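Local coordinates for protein beta-porphyranase (Bacteroides plebeius, PDB 4AWD) that hydrolyses the sulfated red-algal polysaccharide porphyran at its beta-(1->4) linkages between D-galactopyranose and L-galactopyranose-6-sulfate, leaving mostly disaccharides, at residues 150-155 with 174-179; 124-129 with 280-285; 204-209 with 220-225; 134-139 with 245-250. One frame throughout, in Å; residues are numbered along the deposited sequence.

Contact 1. Residues 150-155 with 174-179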
# COMPACT_ATOMS: atom_id res chain seq x y z
N THR A 150 -3.85 3.24 2.99
CA THR A 150 -2.62 2.87 2.30
C THR A 150 -2.85 2.40 0.87
O THR A 150 -3.94 2.00 0.50
CB THR A 150 -1.85 1.77 3.05
OG1 THR A 150 -2.65 0.59 3.13
CG2 THR A 150 -1.46 2.20 4.45
N PHE A 151 -1.77 2.47 0.08
CA PHE A 151 -1.72 1.98 -1.29
C PHE A 151 -0.30 1.48 -1.48
O PHE A 151 0.65 2.26 -1.36
CB PHE A 151 -2.01 3.11 -2.28
CG PHE A 151 -1.89 2.71 -3.73
CD1 PHE A 151 -2.66 1.67 -4.25
CD2 PHE A 151 -1.04 3.38 -4.59
CE1 PHE A 151 -2.55 1.28 -5.60
CE2 PHE A 151 -0.94 3.03 -5.94
CZ PHE A 151 -1.69 1.98 -6.44
N TRP A 152 -0.16 0.18 -1.76
CA TRP A 152 1.15 -0.44 -1.85
C TRP A 152 1.17 -1.74 -2.63
O TRP A 152 0.12 -2.29 -2.98
CB TRP A 152 1.74 -0.70 -0.45
CG TRP A 152 0.84 -1.36 0.55
CD1 TRP A 152 -0.28 -0.82 1.13
CD2 TRP A 152 1.04 -2.65 1.15
NE1 TRP A 152 -0.81 -1.71 2.04
CE2 TRP A 152 -0.02 -2.84 2.08
CE3 TRP A 152 2.00 -3.66 1.01
CZ2 TRP A 152 -0.15 -4.01 2.85
CZ3 TRP A 152 1.88 -4.82 1.78
CH2 TRP A 152 0.81 -4.98 2.69
N LEU A 153 2.38 -2.22 -2.90
CA LEU A 153 2.60 -3.48 -3.60
C LEU A 153 3.51 -4.36 -2.75
O LEU A 153 4.33 -3.86 -1.97
CB LEU A 153 3.23 -3.26 -4.98
CG LEU A 153 2.41 -2.49 -6.03
CD1 LEU A 153 2.56 -1.02 -5.79
CD2 LEU A 153 2.85 -2.82 -7.43
N SER A 154 3.35 -5.68 -2.92
CA SER A 154 4.08 -6.65 -2.15
C SER A 154 4.15 -7.96 -2.91
O SER A 154 3.37 -8.18 -3.84
CB SER A 154 3.35 -6.89 -0.83
OG SER A 154 4.21 -7.44 0.15
N ASN A 155 5.07 -8.82 -2.49
CA ASN A 155 5.08 -10.19 -2.96
C ASN A 155 5.35 -11.17 -1.83
O ASN A 155 5.61 -10.78 -0.69
CB ASN A 155 6.04 -10.37 -4.15
CG ASN A 155 7.49 -10.03 -3.81
OD1 ASN A 155 7.90 -10.11 -2.66
ND2 ASN A 155 8.25 -9.66 -4.82
N SER A 174 11.55 -11.38 0.48
CA SER A 174 10.44 -10.81 -0.27
C SER A 174 10.61 -9.30 -0.31
O SER A 174 11.52 -8.76 0.32
CB SER A 174 9.09 -11.19 0.34
OG SER A 174 8.91 -10.61 1.62
N GLN A 175 9.76 -8.62 -1.07
CA GLN A 175 9.85 -7.17 -1.18
C GLN A 175 8.48 -6.53 -1.01
O GLN A 175 7.45 -7.18 -1.15
CB GLN A 175 10.49 -6.73 -2.51
CG GLN A 175 11.90 -7.24 -2.73
CD GLN A 175 11.93 -8.68 -3.26
OE1 GLN A 175 11.20 -9.04 -4.18
NE2 GLN A 175 12.78 -9.51 -2.66
N GLU A 176 8.49 -5.23 -0.73
CA GLU A 176 7.30 -4.51 -0.36
C GLU A 176 7.53 -3.05 -0.69
O GLU A 176 8.53 -2.46 -0.27
CB GLU A 176 7.05 -4.67 1.15
CG GLU A 176 5.74 -4.07 1.64
CD GLU A 176 5.44 -4.46 3.08
OE1 GLU A 176 6.20 -5.27 3.66
OE2 GLU A 176 4.46 -3.95 3.64
N LEU A 177 6.60 -2.48 -1.46
CA LEU A 177 6.72 -1.12 -1.95
C LEU A 177 5.52 -0.32 -1.48
O LEU A 177 4.39 -0.53 -1.94
CB LEU A 177 6.86 -1.12 -3.49
CG LEU A 177 6.71 0.15 -4.36
CD1 LEU A 177 7.62 1.27 -3.90
CD2 LEU A 177 7.00 -0.17 -5.83
N ASP A 178 5.77 0.56 -0.52
CA ASP A 178 4.73 1.39 0.08
C ASP A 178 4.68 2.72 -0.65
O ASP A 178 5.63 3.50 -0.56
CB ASP A 178 5.02 1.63 1.57
CG ASP A 178 4.79 0.38 2.41
OD1 ASP A 178 3.67 -0.16 2.33
OD2 ASP A 178 5.72 -0.06 3.13
N ILE A 179 3.60 2.94 -1.38
CA ILE A 179 3.47 4.17 -2.16
C ILE A 179 2.93 5.28 -1.25
O ILE A 179 3.43 6.40 -1.27
CB ILE A 179 2.62 3.97 -3.44
CG1 ILE A 179 3.38 3.03 -4.40
CG2 ILE A 179 2.34 5.31 -4.12
CD1 ILE A 179 2.58 2.46 -5.55
O HOH W 1 6.97 -8.73 1.60
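Trp152 and Ser154 run antiparallel to Asp178 and Glu176 in the hairpin of strands 149-163 and 168-182, which carries the catalytic ExDxxE signature of family GH16. Leu153 and Leu177 are the hydrogen-bonded pair between them, joined through Leu153 N to Leu177 O (2.8 Å) and Leu177 N to Leu153 O (2.7 Å). Their side chains turn into the protein interior. The apolar packing is close on this side: CD1 of Ile179 lies 3.6 Å from CE2 of Phe151 and also touches CD1 of Leu153, just where the chain turns a corner.

The other face, with Trp152, Ser154, Glu176 and Asp178, is more open, and Ser154 and Glu176 are partly exposed. Glu176, the nucleophile by similarity, lies close to a bound glycerol. Its extended chain, CG anti to the backbone N (chi1 -174°), brings OE2 to 3.3 Å from CZ3 of Trp152, with carboxylate and indole planes 30° apart. Its other oxygen, OE1, is held by NE1 of Trp210. Asp178 OD1 sits over one face of the same indole, toward the rim.

At the far end the Asn155 side chain bonds Gln175 through both ends of its amide: OD1 takes the backbone N-H at 2.9 Å, and ND2 gives a nearly straight bond to OE1 at 3.1 Å.

Contact 2. Residues 124-129 with 280-285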
# COMPACT_ATOMS: atom_id res chain seq x y z
N VAL A 124 -7.65 -5.16 0.41
CA VAL A 124 -7.87 -5.55 -1.00
C VAL A 124 -6.55 -5.96 -1.68
O VAL A 124 -5.54 -5.28 -1.54
CB VAL A 124 -8.51 -4.38 -1.80
CG1 VAL A 124 -8.75 -4.77 -3.23
CG2 VAL A 124 -9.82 -3.97 -1.17
N ALA A 125 -6.57 -7.06 -2.41
CA ALA A 125 -5.41 -7.49 -3.19
C ALA A 125 -5.81 -7.70 -4.63
O ALA A 125 -6.86 -8.30 -4.91
CB ALA A 125 -4.81 -8.77 -2.62
N SER A 126 -5.00 -7.23 -5.57
CA SER A 126 -5.20 -7.62 -6.96
C SER A 126 -5.09 -9.14 -7.11
O SER A 126 -4.35 -9.81 -6.37
CB SER A 126 -4.22 -6.89 -7.91
OG SER A 126 -2.86 -7.06 -7.53
N VAL A 127 -5.88 -9.68 -8.03
CA VAL A 127 -5.88 -11.11 -8.31
C VAL A 127 -4.55 -11.51 -8.94
O VAL A 127 -3.95 -12.51 -8.57
CB VAL A 127 -7.09 -11.50 -9.21
CG1 VAL A 127 -6.88 -12.88 -9.86
CG2 VAL A 127 -8.35 -11.49 -8.39
N LYS A 128 -4.08 -10.71 -9.88
CA LYS A 128 -2.85 -11.00 -10.56
C LYS A 128 -1.71 -10.45 -9.72
O LYS A 128 -1.88 -9.50 -8.96
CB LYS A 128 -2.86 -10.42 -11.97
CG LYS A 128 -3.88 -11.09 -12.90
CD LYS A 128 -3.32 -11.05 -14.31
CE LYS A 128 -4.34 -11.32 -15.40
NZ LYS A 128 -3.65 -11.30 -16.75
N ASN A 129 -0.54 -11.08 -9.85
CA ASN A 129 0.61 -10.70 -9.06
C ASN A 129 1.87 -10.49 -9.90
O ASN A 129 2.97 -10.80 -9.47
CB ASN A 129 0.85 -11.76 -7.98
CG ASN A 129 1.12 -13.13 -8.57
OD1 ASN A 129 1.24 -13.27 -9.78
ND2 ASN A 129 1.18 -14.14 -7.71
N MET A 280 5.07 -7.97 -8.24
CA MET A 280 4.26 -7.88 -7.02
C MET A 280 2.77 -7.88 -7.31
O MET A 280 2.33 -7.69 -8.46
CB MET A 280 4.59 -6.60 -6.25
CG MET A 280 5.97 -6.55 -5.62
SD MET A 280 6.30 -4.95 -4.83
CE MET A 280 8.03 -5.18 -4.45
N PHE A 281 1.99 -8.08 -6.25
CA PHE A 281 0.56 -7.77 -6.27
C PHE A 281 0.29 -6.40 -5.64
O PHE A 281 1.13 -5.87 -4.91
CB PHE A 281 -0.28 -8.88 -5.61
CG PHE A 281 0.16 -9.26 -4.22
CD1 PHE A 281 -0.30 -8.56 -3.11
CD2 PHE A 281 1.00 -10.34 -4.01
CE1 PHE A 281 0.09 -8.92 -1.82
CE2 PHE A 281 1.40 -10.71 -2.74
CZ PHE A 281 0.94 -10.01 -1.64
N ILE A 282 -0.88 -5.82 -5.94
CA ILE A 282 -1.32 -4.58 -5.29
C ILE A 282 -2.01 -4.92 -3.97
O ILE A 282 -2.85 -5.83 -3.93
CB ILE A 282 -2.34 -3.79 -6.17
CG1 ILE A 282 -1.78 -3.48 -7.56
CG2 ILE A 282 -2.81 -2.52 -5.47
CD1 ILE A 282 -0.96 -2.22 -7.63
N HIS A 283 -1.64 -4.23 -2.89
CA HIS A 283 -2.42 -4.27 -1.66
C HIS A 283 -3.08 -2.92 -1.36
O HIS A 283 -2.46 -1.87 -1.47
CB HIS A 283 -1.55 -4.67 -0.47
CG HIS A 283 -1.90 -6.01 0.11
ND1 HIS A 283 -1.05 -6.70 0.95
CD2 HIS A 283 -3.01 -6.78 -0.02
CE1 HIS A 283 -1.62 -7.84 1.31
NE2 HIS A 283 -2.81 -7.91 0.74
N ILE A 284 -4.34 -2.95 -0.98
CA ILE A 284 -5.01 -1.72 -0.60
C ILE A 284 -5.61 -1.96 0.78
O ILE A 284 -6.54 -2.73 0.93
CB ILE A 284 -6.09 -1.28 -1.64
CG1 ILE A 284 -5.54 -1.39 -3.07
CG2 ILE A 284 -6.53 0.15 -1.34
CD1 ILE A 284 -6.54 -1.09 -4.19
N VAL A 285 -5.05 -1.31 1.79
CA VAL A 285 -5.22 -1.76 3.17
C VAL A 285 -5.57 -0.66 4.18
O VAL A 285 -5.04 0.44 4.13
CB VAL A 285 -3.96 -2.51 3.66
CG1 VAL A 285 -4.03 -2.81 5.14
CG2 VAL A 285 -3.77 -3.79 2.87
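Val124 and Ile284 form a hydrogen-bonded antiparallel pair, closed by Val124 N to Ile284 O and Ile284 N to Val124 O, both 2.7 Å, with the two short strands running at 166° to each other. One step on, Ala125 and His283 make the non-hydrogen-bonded pair, and Ser126 N reaches Ile282 O at 3.0 Å.

There the first strand ends, and a side chain takes over from the backbone. Ser126 OG, placed between its own N and carbonyl carbon (chi1 54°), accepts the N-H of Ile282 at 2.8 Å and donates to Lys128 O at 3.0 Å. One hydroxyl therefore continues the strand pairing and ties down the turn that follows.

The two faces differ. On one, the side chains meet by apolar contact, Val124 CB resting against Ile284 CB at 3.9 Å. On the other, the imidazole of His283 presents CD2 to Val124 O at 3.3 Å, the oxygen lying at the ring edge, while Ala125 CB comes up obliquely. Phe281 CE1 sits over the centre of one imidazole face and Val285 CG2 covers the opposite one toward its rim. NE2 is hydrogen-bonded to Ser72 OG. The ring is thus held on both faces and at its tip, close to Trp75, which binds substrate by similarity.

Strand 281-285 lies between strand 117-126 and strand 149-163, where His283 meets the ring of Trp152; on the Val124 side, Ile98 of strand 95-107 covers both Val124 and Ile284.

Contact 3. Residues 204-209 with 220-225; sequences NSNTHY and DNTAKR
His208 reaches across to Asp220 with a short, well-aimed side-chain bond. From CB, which passes 3.5 Å from Asp220 OD1, the chain leads to CG, set beside the backbone N and anti to the carbonyl carbon (chi1 -51°) and 3.4 Å from the same Asp220 OD1. That rotation brings the ring beside the carboxylate, and chi2 (-97°) points ND1 at it: ND1 donates to Asp220 OD1 at 2.6 Å, with the oxygen almost in the imidazole plane and using its syn lone pair. CE1 comes next, 3.4 Å from Asp220 OD2; ring and carboxylate planes are 36° apart. At the tip, NE2 makes a weak hydrogen bond to Asp178 OD2, so the imidazole bridges two acids. The ring also lies beside Glu176, the nucleophile by similarity.

The backbone beneath is a beta hairpin, strand 204-213 returning as 219-221, and Tyr209 and Asn221 form a hydrogen-bonded pair in it (Tyr209 N to Asn221 O 3.0 Å). Past Asn221 the two chains diverge and water fills in. Thr207 OG1 shares one water with Ala223 N and another with Asn221 O, while Thr222 OG1 gives only a weak bond to Thr207 O. Farther along, the extended side chain of Arg225 comes back toward the strand: its NE donates to a water at 2.8 Å, which in turn donates to Ser205 O, and its guanidinium makes a cation-pi contact with Tyr231.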
# COMPACT_ATOMS: atom_id res chain seq x y z
N ASN A 204 4.71 9.73 3.20
CA ASN A 204 5.30 8.53 3.78
C ASN A 204 5.29 7.36 2.79
O ASN A 204 4.29 6.66 2.63
CB ASN A 204 4.59 8.14 5.08
CG ASN A 204 4.29 9.34 5.94
OD1 ASN A 204 5.20 10.02 6.43
ND2 ASN A 204 3.00 9.61 6.14
N SER A 205 6.41 7.17 2.11
CA SER A 205 6.56 6.07 1.16
C SER A 205 7.70 5.26 1.70
O SER A 205 8.37 5.72 2.62
CB SER A 205 6.90 6.59 -0.23
OG SER A 205 5.89 7.48 -0.67
N ASN A 206 7.93 4.07 1.15
CA ASN A 206 8.97 3.22 1.69
C ASN A 206 9.23 1.99 0.84
O ASN A 206 8.41 1.63 -0.01
CB ASN A 206 8.58 2.80 3.11
CG ASN A 206 9.77 2.69 4.06
OD1 ASN A 206 10.94 2.74 3.64
ND2 ASN A 206 9.48 2.51 5.35
N THR A 207 10.38 1.36 1.08
CA THR A 207 10.72 0.09 0.47
C THR A 207 11.22 -0.85 1.54
O THR A 207 11.90 -0.43 2.48
CB THR A 207 11.85 0.24 -0.54
OG1 THR A 207 13.07 0.59 0.15
CG2 THR A 207 11.53 1.30 -1.62
N HIS A 208 10.90 -2.13 1.39
CA HIS A 208 11.41 -3.15 2.30
C HIS A 208 11.96 -4.31 1.50
O HIS A 208 11.27 -4.85 0.62
CB HIS A 208 10.29 -3.65 3.22
CG HIS A 208 9.54 -2.56 3.92
ND1 HIS A 208 9.83 -2.16 5.20
CD2 HIS A 208 8.50 -1.80 3.51
CE1 HIS A 208 9.01 -1.18 5.55
NE2 HIS A 208 8.19 -0.94 4.54
N TYR A 209 13.20 -4.69 1.78
CA TYR A 209 13.69 -6.00 1.38
C TYR A 209 13.65 -6.87 2.63
O TYR A 209 14.44 -6.64 3.56
CB TYR A 209 15.11 -5.91 0.81
CG TYR A 209 15.60 -7.22 0.21
CD1 TYR A 209 16.24 -8.16 0.99
CD2 TYR A 209 15.40 -7.52 -1.13
CE1 TYR A 209 16.70 -9.36 0.45
CE2 TYR A 209 15.84 -8.73 -1.68
CZ TYR A 209 16.50 -9.64 -0.87
OH TYR A 209 16.95 -10.84 -1.37
N ASP A 220 13.76 -6.40 8.61
CA ASP A 220 13.16 -5.42 7.72
C ASP A 220 14.26 -4.51 7.22
O ASP A 220 14.73 -3.66 7.97
CB ASP A 220 12.11 -4.61 8.48
CG ASP A 220 11.34 -3.64 7.60
OD1 ASP A 220 11.66 -3.51 6.39
OD2 ASP A 220 10.40 -3.00 8.11
N ASN A 221 14.67 -4.67 5.96
CA ASN A 221 15.79 -3.89 5.43
C ASN A 221 15.37 -2.71 4.55
O ASN A 221 14.82 -2.87 3.45
CB ASN A 221 16.83 -4.78 4.77
CG ASN A 221 17.21 -5.95 5.64
OD1 ASN A 221 16.60 -7.04 5.54
ND2 ASN A 221 18.17 -5.73 6.54
N THR A 222 15.68 -1.53 5.07
CA THR A 222 15.15 -0.27 4.60
C THR A 222 16.29 0.57 3.97
O THR A 222 17.46 0.27 4.18
CB THR A 222 14.41 0.40 5.80
OG1 THR A 222 13.02 0.00 5.77
CG2 THR A 222 14.52 1.91 5.84
N ALA A 223 15.93 1.56 3.17
CA ALA A 223 16.91 2.47 2.57
C ALA A 223 16.50 3.94 2.73
O ALA A 223 15.31 4.28 2.75
CB ALA A 223 17.12 2.13 1.12
N LYS A 224 17.50 4.80 2.87
CA LYS A 224 17.29 6.22 3.02
C LYS A 224 16.78 6.83 1.71
O LYS A 224 17.01 6.29 0.60
CB LYS A 224 18.59 6.91 3.48
N ARG A 225 16.08 7.95 1.84
CA ARG A 225 15.57 8.67 0.69
C ARG A 225 16.72 9.44 0.06
O ARG A 225 17.59 9.95 0.76
CB ARG A 225 14.42 9.59 1.10
CG ARG A 225 13.20 8.82 1.62
CD ARG A 225 12.14 9.75 2.20
NE ARG A 225 11.05 9.01 2.86
CZ ARG A 225 10.07 9.57 3.56
NH1 ARG A 225 10.02 10.90 3.70
NH2 ARG A 225 9.13 8.82 4.13
O HOH W 2 11.24 6.32 3.51
O HOH W 3 13.29 2.34 2.11
O HOH W 4 14.99 -1.41 0.92

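Contact 4. Residues 134-139 with 245-250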
# COMPACT_ATOMS: atom_id res chain seq x y z
N GLY A 134 7.25 -0.03 -14.02
CA GLY A 134 6.08 0.69 -14.49
C GLY A 134 5.69 1.76 -13.49
O GLY A 134 6.49 2.14 -12.62
N TYR A 135 4.46 2.24 -13.63
CA TYR A 135 3.96 3.36 -12.85
C TYR A 135 2.62 2.99 -12.20
O TYR A 135 1.74 2.38 -12.83
CB TYR A 135 3.82 4.61 -13.72
CG TYR A 135 3.57 5.88 -12.96
CD1 TYR A 135 2.27 6.28 -12.63
CD2 TYR A 135 4.62 6.69 -12.54
CE1 TYR A 135 2.02 7.46 -11.91
CE2 TYR A 135 4.40 7.88 -11.83
CZ TYR A 135 3.09 8.25 -11.51
OH TYR A 135 2.86 9.41 -10.81
N TYR A 136 2.48 3.35 -10.93
CA TYR A 136 1.34 2.95 -10.13
C TYR A 136 0.89 4.15 -9.32
O TYR A 136 1.72 4.87 -8.76
CB TYR A 136 1.76 1.80 -9.21
CG TYR A 136 2.25 0.60 -9.99
CD1 TYR A 136 1.37 -0.40 -10.42
CD2 TYR A 136 3.59 0.48 -10.32
CE1 TYR A 136 1.81 -1.47 -11.16
CE2 TYR A 136 4.05 -0.61 -11.06
CZ TYR A 136 3.15 -1.58 -11.47
OH TYR A 136 3.62 -2.64 -12.20
N GLU A 137 -0.42 4.36 -9.25
CA GLU A 137 -0.92 5.59 -8.66
C GLU A 137 -2.36 5.42 -8.21
O GLU A 137 -3.13 4.70 -8.84
CB GLU A 137 -0.84 6.73 -9.68
CG GLU A 137 -1.10 8.12 -9.09
CD GLU A 137 -0.43 9.23 -9.88
OE1 GLU A 137 -0.98 9.65 -10.92
OE2 GLU A 137 0.65 9.67 -9.44
N THR A 138 -2.72 6.12 -7.13
CA THR A 138 -4.10 6.18 -6.70
C THR A 138 -4.47 7.61 -6.31
O THR A 138 -3.60 8.40 -5.90
CB THR A 138 -4.38 5.20 -5.52
OG1 THR A 138 -5.78 5.16 -5.26
CG2 THR A 138 -3.66 5.62 -4.24
N ARG A 139 -5.76 7.93 -6.47
CA ARG A 139 -6.37 9.13 -5.91
C ARG A 139 -7.15 8.69 -4.66
O ARG A 139 -8.17 8.00 -4.76
CB ARG A 139 -7.29 9.84 -6.91
CG ARG A 139 -7.55 11.31 -6.57
CD ARG A 139 -8.11 12.14 -7.75
NE ARG A 139 -9.57 12.18 -7.67
CZ ARG A 139 -10.29 13.18 -7.18
NH1 ARG A 139 -9.72 14.30 -6.76
NH2 ARG A 139 -11.61 13.06 -7.15
N CYS A 245 3.93 6.01 -7.78
CA CYS A 245 5.26 5.50 -7.84
C CYS A 245 5.63 5.20 -9.28
O CYS A 245 4.84 4.58 -10.01
CB CYS A 245 5.33 4.21 -7.05
SG CYS A 245 6.96 3.56 -7.07
N TRP A 246 6.82 5.63 -9.68
CA TRP A 246 7.45 5.10 -10.88
C TRP A 246 8.47 4.06 -10.44
O TRP A 246 9.56 4.40 -9.98
CB TRP A 246 8.13 6.20 -11.71
CG TRP A 246 8.72 5.70 -13.00
CD1 TRP A 246 8.85 4.39 -13.40
CD2 TRP A 246 9.29 6.49 -14.05
NE1 TRP A 246 9.45 4.33 -14.65
CE2 TRP A 246 9.73 5.60 -15.06
CE3 TRP A 246 9.46 7.87 -14.24
CZ2 TRP A 246 10.33 6.05 -16.25
CZ3 TRP A 246 10.05 8.31 -15.42
CH2 TRP A 246 10.49 7.40 -16.41
N TRP A 247 8.10 2.80 -10.56
CA TRP A 247 9.02 1.73 -10.22
C TRP A 247 9.91 1.54 -11.45
O TRP A 247 9.54 0.86 -12.40
CB TRP A 247 8.23 0.48 -9.82
CG TRP A 247 9.05 -0.70 -9.38
CD1 TRP A 247 10.41 -0.76 -9.20
CD2 TRP A 247 8.54 -1.99 -9.01
NE1 TRP A 247 10.77 -2.01 -8.78
CE2 TRP A 247 9.65 -2.79 -8.66
CE3 TRP A 247 7.26 -2.56 -8.97
CZ2 TRP A 247 9.52 -4.11 -8.25
CZ3 TRP A 247 7.12 -3.88 -8.56
CH2 TRP A 247 8.25 -4.65 -8.21
N VAL A 248 11.07 2.20 -11.44
CA VAL A 248 11.88 2.37 -12.65
C VAL A 248 12.62 1.10 -13.04
O VAL A 248 12.61 0.72 -14.22
CB VAL A 248 12.91 3.51 -12.51
CG1 VAL A 248 13.77 3.62 -13.80
CG2 VAL A 248 12.22 4.81 -12.18
N ASP A 249 13.27 0.47 -12.06
CA ASP A 249 14.02 -0.78 -12.25
C ASP A 249 14.24 -1.46 -10.91
O ASP A 249 13.66 -1.06 -9.90
CB ASP A 249 15.38 -0.55 -12.96
CG ASP A 249 16.25 0.47 -12.25
OD1 ASP A 249 16.30 0.48 -11.00
OD2 ASP A 249 16.88 1.29 -12.95
N ALA A 250 15.10 -2.47 -10.89
CA ALA A 250 15.32 -3.26 -9.70
C ALA A 250 16.04 -2.49 -8.61
O ALA A 250 16.07 -2.95 -7.47
CB ALA A 250 16.06 -4.52 -10.04
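Gly134 and Tyr136 hold Trp247 and Cys245 through four backbone hydrogen bonds, two to each antiparallel pair. Tyr136 N to Cys245 O (2.8 Å) and Cys245 N to Tyr136 O (2.7 Å) are close to straight. At the other pair, Gly134 N to Trp247 O (2.9 Å) is also good, whereas Trp247 N meets Gly134 O at 2.7 Å with a bent N-H. Gly134 has backbone angles (phi 151°, psi -163°) at which a CB would press on the carbonyl oxygen of the residue before it.

Just beyond the backbone, Tyr135 OH donates to Glu137 OE2 at 2.6 Å, meeting the carboxylate from above its plane; this bond fixes the far end of the phenol. Nearer its root the Tyr135 ring lies with one face over Cys245 O, which is 3.3 Å from CD2. At the ring edge CD2 also touches Trp246 CB at 3.6 Å, the two side chains crossing at about a right angle. Trp246 CD1 lies 3.4 Å from Gly134 O, and Val248 CG2 covers one face of the indole.

On the other face the two segments touch less directly: Tyr136 CE2 comes to the edge of the Trp247 indole, and Tyr136 OH bonds to His132 O.

Strand 134-141 lies between strands 241-249 and 308-321, and strand 252-257 flanks 241-249 beyond, with a classic beta bulge where Val248 and Asp249 face Thr252. Tyr136, Cys245 and Trp247 point to the sandwich interior, against Leu177 and Ile179 of strand 168-182.

How the contacts relate
Contacts 2, 1 and 3 follow one another across neighbouring strands, 117-126, 281-285, 149-163, 168-182, 204-213 and 219-221, with the catalytic glutamates (by similarity) on 168-182. Contact 1 is central, with its centre 9 Å from that of contact 2 and 10 Å from that of contact 3; contacts 2 and 3 do not touch. Contact 4 belongs to the facing layer of the GH16 jelly-roll sandwich, about 11 Å from contact 1 between centres, and meets it through Phe151 on Thr138 and Ile179 on Cys245. Along the chain contact 2 spans all the others, and contact 4 spans 1 and 3, which come in series. Distant sequence thus builds both the cleft and the core behind it.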